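Local atomic coordinates of putative gdp-fucose protein o-fucosyltransferase 1 (Caenorhabditis elegans, PDB entry 3ZY2), a protein that belongs to the protein O-fucosyltransferase family of GT-B-type glycosyltransferases and binds guanosine-5'-diphosphate. Residues 13-18 with 123-128; 44-49 with 57-62; 325-330 with 351-356. All coordinates share one frame; numbering follows the deposited sequence.

From the N terminus, strand 10-13 of the six-stranded parallel sheet runs into residues 13-18. Interaction 1 sets this loop against helix 122-128, closing a loop of 104 residues. Nested inside that loop, interaction 2 joins 44-49 to 57-62 as part of a short beta hairpin and the helical turn that follows it. The two contacts touch: Y125 OH of interaction 1 probably hydrogen-bonds to N45 N of interaction 2, and P15 packs on N45. Interaction 3 comes later in series and closes 20 residues around helix 335-346 at one margin of the five-stranded parallel sheet. It lies on the other side of the chain's centre from interactions 1 and 2, consistent with the two Rossmann-like halves of a GT-B fold.

Interaction 1: residues 13-18 with 123-128; sequences FCPCMG and GPYWDQ
C14 sets its SG and CB over one face of the Y125 ring. SG sits 3.6 Å from the Y125 ring centroid and 22° off the ring normal, displaced toward the CG side, while CB makes a CH-pi contact. Both side chains have their first torsion near 180° (C14 SG at -178°, Y125 CG at -171°), which sends the tyrosine out from its helix to meet the sulfur. From C14 SG the disulfide runs 2.0 Å to C16 SG, which approaches the ring more obliquely and reaches Y125 CB at 4.5 Å.

P15 crosses Y125 at about a right angle, its CD 3.6 Å from Y125 CE1. Farther along the ring, Y125 OH gives a weak hydrogen bond of 2.8 Å to F13 O and probably accepts one from N45 N, so the phenol oxygen lies between two backbone groups. The W126 indole brings CZ2 to 4.0 Å from C14 N; Y125 CD2 stands over the centre of one indole face, and S172 OG engages NE1.

The arrangement is a cysteine sulfur-aromatic contact built on a disulfide-bridged inverse gamma turn centred on P15, in the loop leading to helix 20-37 and the guanosine-5'-diphosphate pocket residues R19 to N22.

Interaction 2: residues 44-49 with 57-62; sequences PNFIEF and IPFEFL
F46 and I57 form an antiparallel hydrogen-bonded pair in the beta hairpin of strands 46-48 and 55-57. F46 N gives a 2.8 Å bond to I57 O that is bent at the hydrogen (137°), and I57 N returns a straighter one, also 2.8 Å, to F46 O (163°).

The F46 side chain leaves this pair on the same face as that of I57. At its base, F46 CB lies 4.4 Å from I57 CB. The first torsion of -66° keeps CG beside the backbone N and turns the ring toward the helical turn 59-62. One flank of the ring then does the touching: CD2 meets L62 CD1 at 3.7 Å, and the next atom outward, CE2, meets F59 CD2 at 3.8 Å. F46 and F59 run side by side and point the same way, whereas the leucine comes at a slant. F20, Q23 and V24 of helix 20-37 add further contacts, F20 through an edge-to-face pairing of rings, so the phenylalanine joins hairpin, turn and helix.

Farther along the strand, E48 extends across I57 at about a right angle, with CD 3.6 Å from I57 CD1. The carboxylate next to this methyl group is buried, but both oxygens have hydrogen-bonding partners: H51 NE2 for OE1 and Y316 OH for OE2. That pairing probably fixes the rotation of the carboxylate.

At the other end, the amide side chain of N45 turns to the start of the helical turn. There a water bridges the segments, lying 2.9 Å from N45 OD1 and accepting a 2.9 Å hydrogen bond from F59 N.

Interaction 3: residues 325-330 with 351-356; sequences ADLFVG and PRPSAF
F328, V329 and G330 pair in parallel register with S354, A355 and F356, and the N-to-C directions of the two short strands lie 23° apart. They are the two strands of a beta-alpha-beta unit whose crossover is helix 335-346, with 354-356 at the margin of the five-stranded parallel sheet. A355 sits between two bonds: its N donates to F328 O at 2.8 Å, almost in line with the carbonyl, and its O accepts from G330 N at 2.9 Å. Toward the strand starts the pairing slackens to a weak bond of 3.4 Å from F328 N to P353 O, an oxygen that also accepts from R344 NH2.

V329 and A355 occupy one face, near K274 of helix 264-278. L327 packs over the proline before the second strand, its CD1 4.0 Å from P353 CB.

F328, S354 and F356 share the face turned to the crossover helix, where F328 touches S337, V340 and R344. With CG near 180° from its backbone N (chi1 168°), the F328 ring folds so that one face covers G330 N, 3.7 Å above the plane and over its centre. S354 OG, weakly bonded to R344 NE, comes to the edge of that ring in its plane, 3.9 Å from F328 CD2. At the last pair, F356 CD1 rests 3.6 Å from G330 C.

Interaction 1: residues 13-18 with 123-128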
ATOM      1  N   PHE A  13      -0.173 -10.857 -12.494  1.00 16.66           N
ATOM      2  CA  PHE A  13      -0.746 -10.183 -11.322  1.00 16.84           C
ATOM      3  C   PHE A  13      -2.010 -10.860 -10.858  1.00 17.03           C
ATOM      4  O   PHE A  13      -2.661 -11.598 -11.630  1.00 15.86           O
ATOM      5  CB  PHE A  13      -1.021  -8.684 -11.607  1.00 16.88           C
ATOM      6  CG  PHE A  13      -2.296  -8.439 -12.381  1.00 16.61           C
ATOM      7  CD1 PHE A  13      -2.362  -8.715 -13.743  1.00 16.20           C
ATOM      8  CD2 PHE A  13      -3.434  -7.953 -11.713  1.00 16.61           C
ATOM      9  CE1 PHE A  13      -3.562  -8.515 -14.450  1.00 17.89           C
ATOM     10  CE2 PHE A  13      -4.648  -7.757 -12.414  1.00 16.38           C
ATOM     11  CZ  PHE A  13      -4.694  -8.036 -13.776  1.00 17.28           C
ATOM     12  N   CYS A  14      -2.345 -10.593  -9.599  1.00 17.79           N
ATOM     13  CA  CYS A  14      -3.628 -10.966  -9.018  1.00 18.12           C
ATOM     14  C   CYS A  14      -4.579  -9.776  -9.034  1.00 17.58           C
ATOM     15  O   CYS A  14      -4.216  -8.711  -8.504  1.00 17.58           O
ATOM     16  CB  CYS A  14      -3.467 -11.416  -7.570  1.00 19.16           C
ATOM     17  SG  CYS A  14      -5.067 -11.925  -6.886  1.00 20.67           S
ATOM     18  N   PRO A  15      -5.800  -9.956  -9.595  1.00 17.57           N
ATOM     19  CA  PRO A  15      -6.828  -8.935  -9.428  1.00 17.22           C
ATOM     20  C   PRO A  15      -7.436  -9.164  -8.052  1.00 17.11           C
ATOM     21  O   PRO A  15      -8.548  -9.682  -7.919  1.00 16.16           O
ATOM     22  CB  PRO A  15      -7.837  -9.241 -10.545  1.00 18.04           C
ATOM     23  CG  PRO A  15      -7.653 -10.674 -10.868  1.00 19.56           C
ATOM     24  CD  PRO A  15      -6.313 -11.145 -10.312  1.00 18.15           C
ATOM     25  N   CYS A  16      -6.672  -8.790  -7.035  1.00 17.28           N
ATOM     26  CA  CYS A  16      -6.915  -9.286  -5.685  1.00 18.19           C
ATOM     27  C   CYS A  16      -7.748  -8.351  -4.833  1.00 18.58           C
ATOM     28  O   CYS A  16      -7.851  -8.544  -3.623  1.00 18.53           O
ATOM     29  CB  CYS A  16      -5.573  -9.584  -4.996  1.00 18.88           C
ATOM     30  SG  CYS A  16      -5.066 -11.335  -4.978  1.00 23.02           S
ATOM     31  N   MET A  17      -8.339  -7.357  -5.477  1.00 16.97           N
ATOM     32  CA  MET A  17      -9.214  -6.435  -4.782  1.00 17.85           C
ATOM     33  C   MET A  17     -10.632  -6.423  -5.322  1.00 16.20           C
ATOM     34  O   MET A  17     -10.875  -6.173  -6.501  1.00 16.12           O
ATOM     35  CB  MET A  17      -8.654  -5.026  -4.806  1.00 18.73           C
ATOM     36  CG  MET A  17      -9.522  -4.095  -4.024  1.00 21.62           C
ATOM     37  SD  MET A  17      -8.758  -2.524  -3.702  1.00 24.72           S
ATOM     38  CE  MET A  17      -8.772  -1.828  -5.337  1.00 23.92           C
ATOM     39  N   GLY A  18     -11.561  -6.711  -4.424  1.00 15.71           N
ATOM     40  CA  GLY A  18     -12.978  -6.638  -4.734  1.00 15.46           C
ATOM     41  C   GLY A  18     -13.511  -7.711  -5.673  1.00 14.47           C
ATOM     42  O   GLY A  18     -12.817  -8.663  -6.051  1.00 14.37           O
ATOM     43  N   GLY A 123      -3.526 -15.629  -0.987  1.00 23.24           N
ATOM     44  CA  GLY A 123      -3.124 -17.031  -0.836  1.00 24.13           C
ATOM     45  C   GLY A 123      -3.662 -17.956  -1.917  1.00 24.09           C
ATOM     46  O   GLY A 123      -2.866 -18.498  -2.687  1.00 24.91           O
ATOM     47  N   PRO A 124      -5.000 -18.146  -1.976  1.00 24.00           N
ATOM     48  CA  PRO A 124      -5.603 -19.060  -2.960  1.00 24.07           C
ATOM     49  C   PRO A 124      -5.255 -18.752  -4.424  1.00 22.98           C
ATOM     50  O   PRO A 124      -5.083 -19.690  -5.210  1.00 23.50           O
ATOM     51  CB  PRO A 124      -7.110 -18.924  -2.698  1.00 23.51           C
ATOM     52  CG  PRO A 124      -7.181 -18.545  -1.242  1.00 24.12           C
ATOM     53  CD  PRO A 124      -6.016 -17.632  -1.036  1.00 24.26           C
ATOM     54  N   TYR A 125      -5.127 -17.473  -4.786  1.00 21.99           N
ATOM     55  CA  TYR A 125      -4.760 -17.099  -6.156  1.00 21.52           C
ATOM     56  C   TYR A 125      -3.409 -17.657  -6.580  1.00 21.90           C
ATOM     57  O   TYR A 125      -3.295 -18.345  -7.609  1.00 22.48           O
ATOM     58  CB  TYR A 125      -4.767 -15.590  -6.329  1.00 20.58           C
ATOM     59  CG  TYR A 125      -4.601 -15.169  -7.759  1.00 18.32           C
ATOM     60  CD1 TYR A 125      -5.722 -14.987  -8.566  1.00 18.23           C
ATOM     61  CD2 TYR A 125      -3.336 -14.925  -8.301  1.00 17.52           C
ATOM     62  CE1 TYR A 125      -5.599 -14.603  -9.878  1.00 17.67           C
ATOM     63  CE2 TYR A 125      -3.199 -14.509  -9.624  1.00 19.13           C
ATOM     64  CZ  TYR A 125      -4.337 -14.366 -10.408  1.00 17.34           C
ATOM     65  OH  TYR A 125      -4.226 -13.939 -11.706  1.00 18.50           O
ATOM     66  N   TRP A 126      -2.383 -17.384  -5.785  1.00 21.81           N
ATOM     67  CA  TRP A 126      -1.049 -17.867  -6.132  1.00 22.26           C
ATOM     68  C   TRP A 126      -0.927 -19.375  -5.912  1.00 23.81           C
ATOM     69  O   TRP A 126      -0.233 -20.038  -6.682  1.00 23.87           O
ATOM     70  CB  TRP A 126       0.024 -17.062  -5.399  1.00 22.33           C
ATOM     71  CG  TRP A 126       0.022 -15.598  -5.802  1.00 20.77           C
ATOM     72  CD1 TRP A 126      -0.428 -14.543  -5.048  1.00 20.57           C
ATOM     73  CD2 TRP A 126       0.453 -15.030  -7.061  1.00 19.92           C
ATOM     74  NE1 TRP A 126      -0.278 -13.362  -5.739  1.00 19.38           N
ATOM     75  CE2 TRP A 126       0.252 -13.627  -6.978  1.00 19.64           C
ATOM     76  CE3 TRP A 126       0.988 -15.564  -8.243  1.00 20.25           C
ATOM     77  CZ2 TRP A 126       0.572 -12.752  -8.025  1.00 18.66           C
ATOM     78  CZ3 TRP A 126       1.320 -14.681  -9.289  1.00 19.59           C
ATOM     79  CH2 TRP A 126       1.093 -13.292  -9.173  1.00 20.56           C
ATOM     80  N   ASP A 127      -1.630 -19.914  -4.905  1.00 24.98           N
ATOM     81  CA  ASP A 127      -1.691 -21.370  -4.675  1.00 27.51           C
ATOM     82  C   ASP A 127      -2.203 -22.088  -5.919  1.00 28.01           C
ATOM     83  O   ASP A 127      -1.676 -23.143  -6.297  1.00 29.00           O
ATOM     84  CB  ASP A 127      -2.622 -21.719  -3.504  1.00 28.24           C
ATOM     85  CG  ASP A 127      -1.939 -21.646  -2.151  1.00 31.20           C
ATOM     86  OD1 ASP A 127      -0.704 -21.464  -2.085  1.00 32.05           O
ATOM     87  OD2 ASP A 127      -2.673 -21.808  -1.139  1.00 33.88           O
ATOM     88  N   GLN A 128      -3.226 -21.507  -6.547  1.00 27.53           N
ATOM     89  CA  GLN A 128      -3.880 -22.102  -7.724  1.00 28.17           C
ATOM     90  C   GLN A 128      -2.896 -22.389  -8.851  1.00 27.67           C
ATOM     91  O   GLN A 128      -3.049 -23.372  -9.583  1.00 28.37           O
ATOM     92  CB  GLN A 128      -5.031 -21.221  -8.222  1.00 28.10           C
ATOM     93  CG  GLN A 128      -5.453 -21.415  -9.712  1.00 31.71           C
ATOM     94  CD  GLN A 128      -5.964 -22.814 -10.049  1.00 36.67           C
ATOM     95  OE1 GLN A 128      -6.406 -23.569  -9.178  1.00 39.09           O
ATOM     96  NE2 GLN A 128      -5.897 -23.167 -11.333  1.00 37.34           N
TER

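Interaction 2: residues 44-49 with 57-62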
ATOM      1  N   PRO A  44      -5.067 -12.521 -16.301  1.00 14.68           N
ATOM      2  CA  PRO A  44      -5.349 -12.950 -14.938  1.00 15.02           C
ATOM      3  C   PRO A  44      -6.468 -13.975 -14.873  1.00 14.60           C
ATOM      4  O   PRO A  44      -7.350 -13.990 -15.745  1.00 16.02           O
ATOM      5  CB  PRO A  44      -5.826 -11.661 -14.269  1.00 15.34           C
ATOM      6  CG  PRO A  44      -6.468 -10.878 -15.374  1.00 14.73           C
ATOM      7  CD  PRO A  44      -5.603 -11.178 -16.605  1.00 14.58           C
ATOM      8  N   ASN A  45      -6.439 -14.834 -13.862  1.00 13.40           N
ATOM      9  CA  ASN A  45      -7.670 -15.514 -13.459  1.00 13.91           C
ATOM     10  C   ASN A  45      -8.514 -14.489 -12.737  1.00 12.92           C
ATOM     11  O   ASN A  45      -8.009 -13.728 -11.873  1.00 13.79           O
ATOM     12  CB  ASN A  45      -7.370 -16.655 -12.508  1.00 13.81           C
ATOM     13  CG  ASN A  45      -6.687 -17.826 -13.191  1.00 15.93           C
ATOM     14  OD1 ASN A  45      -6.936 -18.132 -14.379  1.00 17.69           O
ATOM     15  ND2 ASN A  45      -5.837 -18.507 -12.434  1.00 15.99           N
ATOM     16  N   PHE A  46      -9.787 -14.417 -13.101  1.00 11.83           N
ATOM     17  CA  PHE A  46     -10.720 -13.633 -12.281  1.00 12.12           C
ATOM     18  C   PHE A  46     -11.156 -14.411 -11.062  1.00 13.20           C
ATOM     19  O   PHE A  46     -10.886 -15.593 -10.967  1.00 14.07           O
ATOM     20  CB  PHE A  46     -11.912 -13.167 -13.131  1.00 12.24           C
ATOM     21  CG  PHE A  46     -11.505 -12.195 -14.202  1.00 10.99           C
ATOM     22  CD1 PHE A  46     -11.245 -10.868 -13.847  1.00 12.33           C
ATOM     23  CD2 PHE A  46     -11.357 -12.598 -15.538  1.00 12.33           C
ATOM     24  CE1 PHE A  46     -10.846  -9.913 -14.819  1.00 14.42           C
ATOM     25  CE2 PHE A  46     -10.944 -11.630 -16.521  1.00 12.75           C
ATOM     26  CZ  PHE A  46     -10.706 -10.307 -16.142  1.00 13.94           C
ATOM     27  N   ILE A  47     -11.790 -13.734 -10.121  1.00 12.87           N
ATOM     28  CA  ILE A  47     -12.033 -14.322  -8.822  1.00 13.46           C
ATOM     29  C   ILE A  47     -13.497 -14.199  -8.458  1.00 13.89           C
ATOM     30  O   ILE A  47     -14.078 -13.123  -8.552  1.00 13.62           O
ATOM     31  CB  ILE A  47     -11.143 -13.645  -7.758  1.00 13.24           C
ATOM     32  CG1 ILE A  47      -9.653 -13.789  -8.126  1.00 15.01           C
ATOM     33  CG2 ILE A  47     -11.376 -14.300  -6.395  1.00 15.39           C
ATOM     34  CD1 ILE A  47      -8.681 -13.100  -7.180  1.00 16.84           C
ATOM     35  N   GLU A  48     -14.084 -15.322  -8.024  1.00 14.51           N
ATOM     36  CA  GLU A  48     -15.468 -15.386  -7.535  1.00 15.79           C
ATOM     37  C   GLU A  48     -15.464 -15.739  -6.070  1.00 17.53           C
ATOM     38  O   GLU A  48     -14.735 -16.634  -5.657  1.00 17.46           O
ATOM     39  CB  GLU A  48     -16.256 -16.440  -8.311  1.00 16.69           C
ATOM     40  CG  GLU A  48     -16.645 -15.992  -9.709  1.00 16.45           C
ATOM     41  CD  GLU A  48     -17.439 -17.038 -10.449  1.00 19.50           C
ATOM     42  OE1 GLU A  48     -17.767 -18.112  -9.887  1.00 19.92           O
ATOM     43  OE2 GLU A  48     -17.740 -16.818 -11.620  1.00 17.97           O
ATOM     44  N   PHE A  49     -16.296 -15.066  -5.293  1.00 19.08           N
ATOM     45  CA  PHE A  49     -16.368 -15.318  -3.865  1.00 22.47           C
ATOM     46  C   PHE A  49     -17.656 -15.977  -3.388  1.00 24.32           C
ATOM     47  O   PHE A  49     -17.727 -16.389  -2.218  1.00 26.51           O
ATOM     48  CB  PHE A  49     -16.164 -14.019  -3.086  1.00 21.93           C
ATOM     49  CG  PHE A  49     -14.820 -13.396  -3.281  1.00 23.61           C
ATOM     50  CD1 PHE A  49     -13.691 -13.909  -2.667  1.00 25.03           C
ATOM     51  CD2 PHE A  49     -14.690 -12.272  -4.088  1.00 24.33           C
ATOM     52  CE1 PHE A  49     -12.447 -13.311  -2.850  1.00 26.14           C
ATOM     53  CE2 PHE A  49     -13.449 -11.657  -4.282  1.00 27.62           C
ATOM     54  CZ  PHE A  49     -12.327 -12.174  -3.660  1.00 27.48           C
ATOM     55  N   ILE A  57     -11.307 -18.091 -12.109  1.00 16.07           N
ATOM     56  CA  ILE A  57     -11.950 -18.270 -13.399  1.00 15.69           C
ATOM     57  C   ILE A  57     -10.970 -17.877 -14.508  1.00 15.61           C
ATOM     58  O   ILE A  57     -10.461 -16.778 -14.501  1.00 15.73           O
ATOM     59  CB  ILE A  57     -13.221 -17.365 -13.487  1.00 14.96           C
ATOM     60  CG1 ILE A  57     -14.134 -17.486 -12.240  1.00 17.21           C
ATOM     61  CG2 ILE A  57     -13.950 -17.592 -14.815  1.00 16.92           C
ATOM     62  CD1 ILE A  57     -14.718 -18.883 -11.927  1.00 22.17           C
ATOM     63  N   PRO A  58     -10.671 -18.796 -15.446  1.00 16.33           N
ATOM     64  CA  PRO A  58      -9.728 -18.387 -16.492  1.00 16.19           C
ATOM     65  C   PRO A  58     -10.278 -17.232 -17.336  1.00 15.12           C
ATOM     66  O   PRO A  58     -11.499 -17.184 -17.634  1.00 15.27           O
ATOM     67  CB  PRO A  58      -9.582 -19.645 -17.360  1.00 17.22           C
ATOM     68  CG  PRO A  58      -9.991 -20.785 -16.463  1.00 18.53           C
ATOM     69  CD  PRO A  58     -11.049 -20.209 -15.556  1.00 16.81           C
ATOM     70  N   PHE A  59      -9.379 -16.326 -17.720  1.00 14.25           N
ATOM     71  CA  PHE A  59      -9.740 -15.180 -18.544  1.00 13.81           C
ATOM     72  C   PHE A  59     -10.590 -15.598 -19.746  1.00 13.87           C
ATOM     73  O   PHE A  59     -11.631 -14.998 -20.010  1.00 12.89           O
ATOM     74  CB  PHE A  59      -8.476 -14.460 -19.027  1.00 13.96           C
ATOM     75  CG  PHE A  59      -8.742 -13.379 -20.058  1.00 14.50           C
ATOM     76  CD1 PHE A  59      -8.820 -13.693 -21.418  1.00 15.85           C
ATOM     77  CD2 PHE A  59      -8.929 -12.043 -19.664  1.00 15.31           C
ATOM     78  CE1 PHE A  59      -9.084 -12.672 -22.381  1.00 16.85           C
ATOM     79  CE2 PHE A  59      -9.179 -11.035 -20.618  1.00 14.70           C
ATOM     80  CZ  PHE A  59      -9.261 -11.358 -21.962  1.00 15.20           C
ATOM     81  N   GLU A  60     -10.141 -16.627 -20.466  1.00 14.95           N
ATOM     82  CA  GLU A  60     -10.771 -17.034 -21.731  1.00 15.32           C
ATOM     83  C   GLU A  60     -12.147 -17.704 -21.563  1.00 15.34           C
ATOM     84  O   GLU A  60     -12.871 -17.880 -22.542  1.00 16.10           O
ATOM     85  CB  GLU A  60      -9.830 -17.954 -22.535  1.00 16.95           C
ATOM     86  CG  GLU A  60      -9.491 -19.247 -21.832  1.00 17.03           C
ATOM     87  CD  GLU A  60      -8.211 -19.178 -21.009  1.00 18.99           C
ATOM     88  OE1 GLU A  60      -7.838 -18.081 -20.506  1.00 18.39           O
ATOM     89  OE2 GLU A  60      -7.580 -20.261 -20.856  1.00 22.91           O
ATOM     90  N   PHE A  61     -12.506 -18.059 -20.334  1.00 15.44           N
ATOM     91  CA  PHE A  61     -13.867 -18.516 -20.053  1.00 15.59           C
ATOM     92  C   PHE A  61     -14.835 -17.350 -20.240  1.00 14.45           C
ATOM     93  O   PHE A  61     -15.971 -17.536 -20.688  1.00 15.44           O
ATOM     94  CB  PHE A  61     -13.949 -19.077 -18.637  1.00 16.01           C
ATOM     95  CG  PHE A  61     -15.211 -19.850 -18.359  1.00 18.21           C
ATOM     96  CD1 PHE A  61     -15.461 -21.045 -19.017  1.00 20.15           C
ATOM     97  CD2 PHE A  61     -16.142 -19.374 -17.435  1.00 20.68           C
ATOM     98  CE1 PHE A  61     -16.631 -21.781 -18.766  1.00 22.32           C
ATOM     99  CE2 PHE A  61     -17.308 -20.098 -17.169  1.00 22.52           C
ATOM    100  CZ  PHE A  61     -17.546 -21.295 -17.842  1.00 22.02           C
ATOM    101  N   LEU A  62     -14.350 -16.143 -19.951  1.00 13.52           N
ATOM    102  CA  LEU A  62     -15.193 -14.932 -19.933  1.00 12.20           C
ATOM    103  C   LEU A  62     -15.028 -14.061 -21.169  1.00 12.39           C
ATOM    104  O   LEU A  62     -16.001 -13.532 -21.675  1.00 13.34           O
ATOM    105  CB  LEU A  62     -14.890 -14.089 -18.693  1.00 11.65           C
ATOM    106  CG  LEU A  62     -15.109 -14.795 -17.355  1.00 13.10           C
ATOM    107  CD1 LEU A  62     -14.805 -13.852 -16.239  1.00 14.47           C
ATOM    108  CD2 LEU A  62     -16.568 -15.309 -17.247  1.00 13.53           C
TER
HETATM  109  O   HOH W   1      -6.623 -16.525 -16.753  1.00 18.40           O

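Interaction 3: residues 325-330 with 351-356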
ATOM      1  N   ALA A 325     -28.496  -4.272 -25.035  1.00 11.26           N
ATOM      2  CA  ALA A 325     -29.818  -3.650 -24.883  1.00 10.68           C
ATOM      3  C   ALA A 325     -30.001  -2.446 -25.785  1.00 11.46           C
ATOM      4  O   ALA A 325     -29.035  -1.801 -26.151  1.00 11.83           O
ATOM      5  CB  ALA A 325     -30.044  -3.235 -23.423  1.00 10.62           C
ATOM      6  N   ASP A 326     -31.250  -2.128 -26.112  1.00 11.19           N
ATOM      7  CA  ASP A 326     -31.509  -0.889 -26.847  1.00 11.54           C
ATOM      8  C   ASP A 326     -31.242   0.317 -25.975  1.00 11.89           C
ATOM      9  O   ASP A 326     -30.743   1.323 -26.479  1.00 12.55           O
ATOM     10  CB  ASP A 326     -32.920  -0.916 -27.416  1.00 12.31           C
ATOM     11  CG  ASP A 326     -33.117  -2.080 -28.386  1.00 14.11           C
ATOM     12  OD1 ASP A 326     -33.376  -3.228 -27.921  1.00 12.88           O
ATOM     13  OD2 ASP A 326     -32.978  -1.866 -29.626  1.00 16.34           O
ATOM     14  N   LEU A 327     -31.543   0.223 -24.688  1.00 11.30           N
ATOM     15  CA  LEU A 327     -31.216   1.264 -23.700  1.00 11.23           C
ATOM     16  C   LEU A 327     -30.833   0.571 -22.398  1.00 11.27           C
ATOM     17  O   LEU A 327     -31.505  -0.371 -21.993  1.00 12.16           O
ATOM     18  CB  LEU A 327     -32.403   2.195 -23.439  1.00 12.27           C
ATOM     19  CG  LEU A 327     -32.156   3.256 -22.350  1.00 13.56           C
ATOM     20  CD1 LEU A 327     -31.089   4.264 -22.812  1.00 15.47           C
ATOM     21  CD2 LEU A 327     -33.442   3.973 -21.972  1.00 16.78           C
ATOM     22  N   PHE A 328     -29.742   1.011 -21.780  1.00 10.94           N
ATOM     23  CA  PHE A 328     -29.281   0.520 -20.486  1.00 11.20           C
ATOM     24  C   PHE A 328     -29.497   1.620 -19.456  1.00 11.72           C
ATOM     25  O   PHE A 328     -29.126   2.763 -19.705  1.00 13.16           O
ATOM     26  CB  PHE A 328     -27.794   0.197 -20.555  1.00 10.29           C
ATOM     27  CG  PHE A 328     -27.139  -0.046 -19.198  1.00 10.18           C
ATOM     28  CD1 PHE A 328     -27.614  -1.025 -18.322  1.00 11.03           C
ATOM     29  CD2 PHE A 328     -26.026   0.692 -18.825  1.00 13.53           C
ATOM     30  CE1 PHE A 328     -26.973  -1.230 -17.104  1.00 10.97           C
ATOM     31  CE2 PHE A 328     -25.400   0.475 -17.589  1.00 12.67           C
ATOM     32  CZ  PHE A 328     -25.868  -0.503 -16.735  1.00 11.89           C
ATOM     33  N   VAL A 329     -30.133   1.267 -18.336  1.00 11.70           N
ATOM     34  CA  VAL A 329     -30.193   2.170 -17.156  1.00 12.19           C
ATOM     35  C   VAL A 329     -29.422   1.502 -16.030  1.00 11.86           C
ATOM     36  O   VAL A 329     -29.821   0.437 -15.542  1.00 12.55           O
ATOM     37  CB  VAL A 329     -31.634   2.505 -16.695  1.00 12.16           C
ATOM     38  CG1 VAL A 329     -31.606   3.640 -15.642  1.00 14.20           C
ATOM     39  CG2 VAL A 329     -32.504   2.918 -17.873  1.00 14.73           C
ATOM     40  N   GLY A 330     -28.306   2.111 -15.635  1.00 12.37           N
ATOM     41  CA  GLY A 330     -27.459   1.520 -14.605  1.00 12.02           C
ATOM     42  C   GLY A 330     -27.446   2.251 -13.289  1.00 12.59           C
ATOM     43  O   GLY A 330     -28.188   3.232 -13.106  1.00 13.31           O
ATOM     44  N   PRO A 351     -21.262   5.008 -29.795  1.00 19.49           N
ATOM     45  CA  PRO A 351     -21.804   4.541 -28.494  1.00 18.84           C
ATOM     46  C   PRO A 351     -23.274   4.156 -28.599  1.00 17.94           C
ATOM     47  O   PRO A 351     -24.035   4.732 -29.389  1.00 19.17           O
ATOM     48  CB  PRO A 351     -21.658   5.756 -27.576  1.00 18.98           C
ATOM     49  CG  PRO A 351     -21.489   6.929 -28.511  1.00 21.79           C
ATOM     50  CD  PRO A 351     -20.771   6.395 -29.715  1.00 21.02           C
ATOM     51  N   ARG A 352     -23.648   3.161 -27.806  1.00 16.65           N
ATOM     52  CA  ARG A 352     -25.031   2.784 -27.616  1.00 16.67           C
ATOM     53  C   ARG A 352     -25.529   3.512 -26.367  1.00 16.87           C
ATOM     54  O   ARG A 352     -24.768   3.660 -25.398  1.00 17.19           O
ATOM     55  CB  ARG A 352     -25.114   1.271 -27.442  1.00 15.89           C
ATOM     56  CG  ARG A 352     -24.810   0.451 -28.683  1.00 17.03           C
ATOM     57  CD  ARG A 352     -24.919  -1.099 -28.419  1.00 20.27           C
ATOM     58  NE  ARG A 352     -24.679  -1.845 -29.656  1.00 25.23           N
ATOM     59  CZ  ARG A 352     -24.563  -3.167 -29.781  1.00 25.36           C
ATOM     60  NH1 ARG A 352     -24.647  -3.971 -28.731  1.00 25.57           N
ATOM     61  NH2 ARG A 352     -24.333  -3.691 -30.990  1.00 28.29           N
ATOM     62  N   PRO A 353     -26.788   3.960 -26.367  1.00 16.59           N
ATOM     63  CA  PRO A 353     -27.219   4.836 -25.277  1.00 16.35           C
ATOM     64  C   PRO A 353     -27.364   4.205 -23.902  1.00 14.73           C
ATOM     65  O   PRO A 353     -27.828   3.063 -23.763  1.00 13.60           O
ATOM     66  CB  PRO A 353     -28.572   5.354 -25.741  1.00 16.91           C
ATOM     67  CG  PRO A 353     -29.070   4.328 -26.654  1.00 17.94           C
ATOM     68  CD  PRO A 353     -27.850   3.771 -27.372  1.00 17.89           C
ATOM     69  N   SER A 354     -26.983   4.979 -22.896  1.00 15.04           N
ATOM     70  CA  SER A 354     -27.111   4.579 -21.518  1.00 14.31           C
ATOM     71  C   SER A 354     -27.632   5.741 -20.678  1.00 15.26           C
ATOM     72  O   SER A 354     -27.543   6.921 -21.080  1.00 17.94           O
ATOM     73  CB  SER A 354     -25.767   4.115 -20.953  1.00 14.15           C
ATOM     74  OG  SER A 354     -25.206   3.067 -21.756  1.00 14.01           O
ATOM     75  N   ALA A 355     -28.184   5.382 -19.529  1.00 15.23           N
ATOM     76  CA  ALA A 355     -28.659   6.341 -18.533  1.00 14.41           C
ATOM     77  C   ALA A 355     -28.396   5.716 -17.181  1.00 14.45           C
ATOM     78  O   ALA A 355     -28.035   4.546 -17.102  1.00 13.94           O
ATOM     79  CB  ALA A 355     -30.153   6.609 -18.703  1.00 15.29           C
ATOM     80  N   PHE A 356     -28.595   6.495 -16.122  1.00 15.06           N
ATOM     81  CA  PHE A 356     -28.395   6.019 -14.764  1.00 15.39           C
ATOM     82  C   PHE A 356     -29.544   6.480 -13.893  1.00 15.79           C
ATOM     83  O   PHE A 356     -30.085   7.575 -14.083  1.00 17.25           O
ATOM     84  CB  PHE A 356     -27.092   6.556 -14.190  1.00 15.80           C
ATOM     85  CG  PHE A 356     -25.877   6.073 -14.912  1.00 15.78           C
ATOM     86  CD1 PHE A 356     -25.315   4.850 -14.589  1.00 14.24           C
ATOM     87  CD2 PHE A 356     -25.301   6.849 -15.932  1.00 18.30           C
ATOM     88  CE1 PHE A 356     -24.188   4.382 -15.247  1.00 15.78           C
ATOM     89  CE2 PHE A 356     -24.174   6.386 -16.598  1.00 19.09           C
ATOM     90  CZ  PHE A 356     -23.623   5.142 -16.252  1.00 16.75           C
TER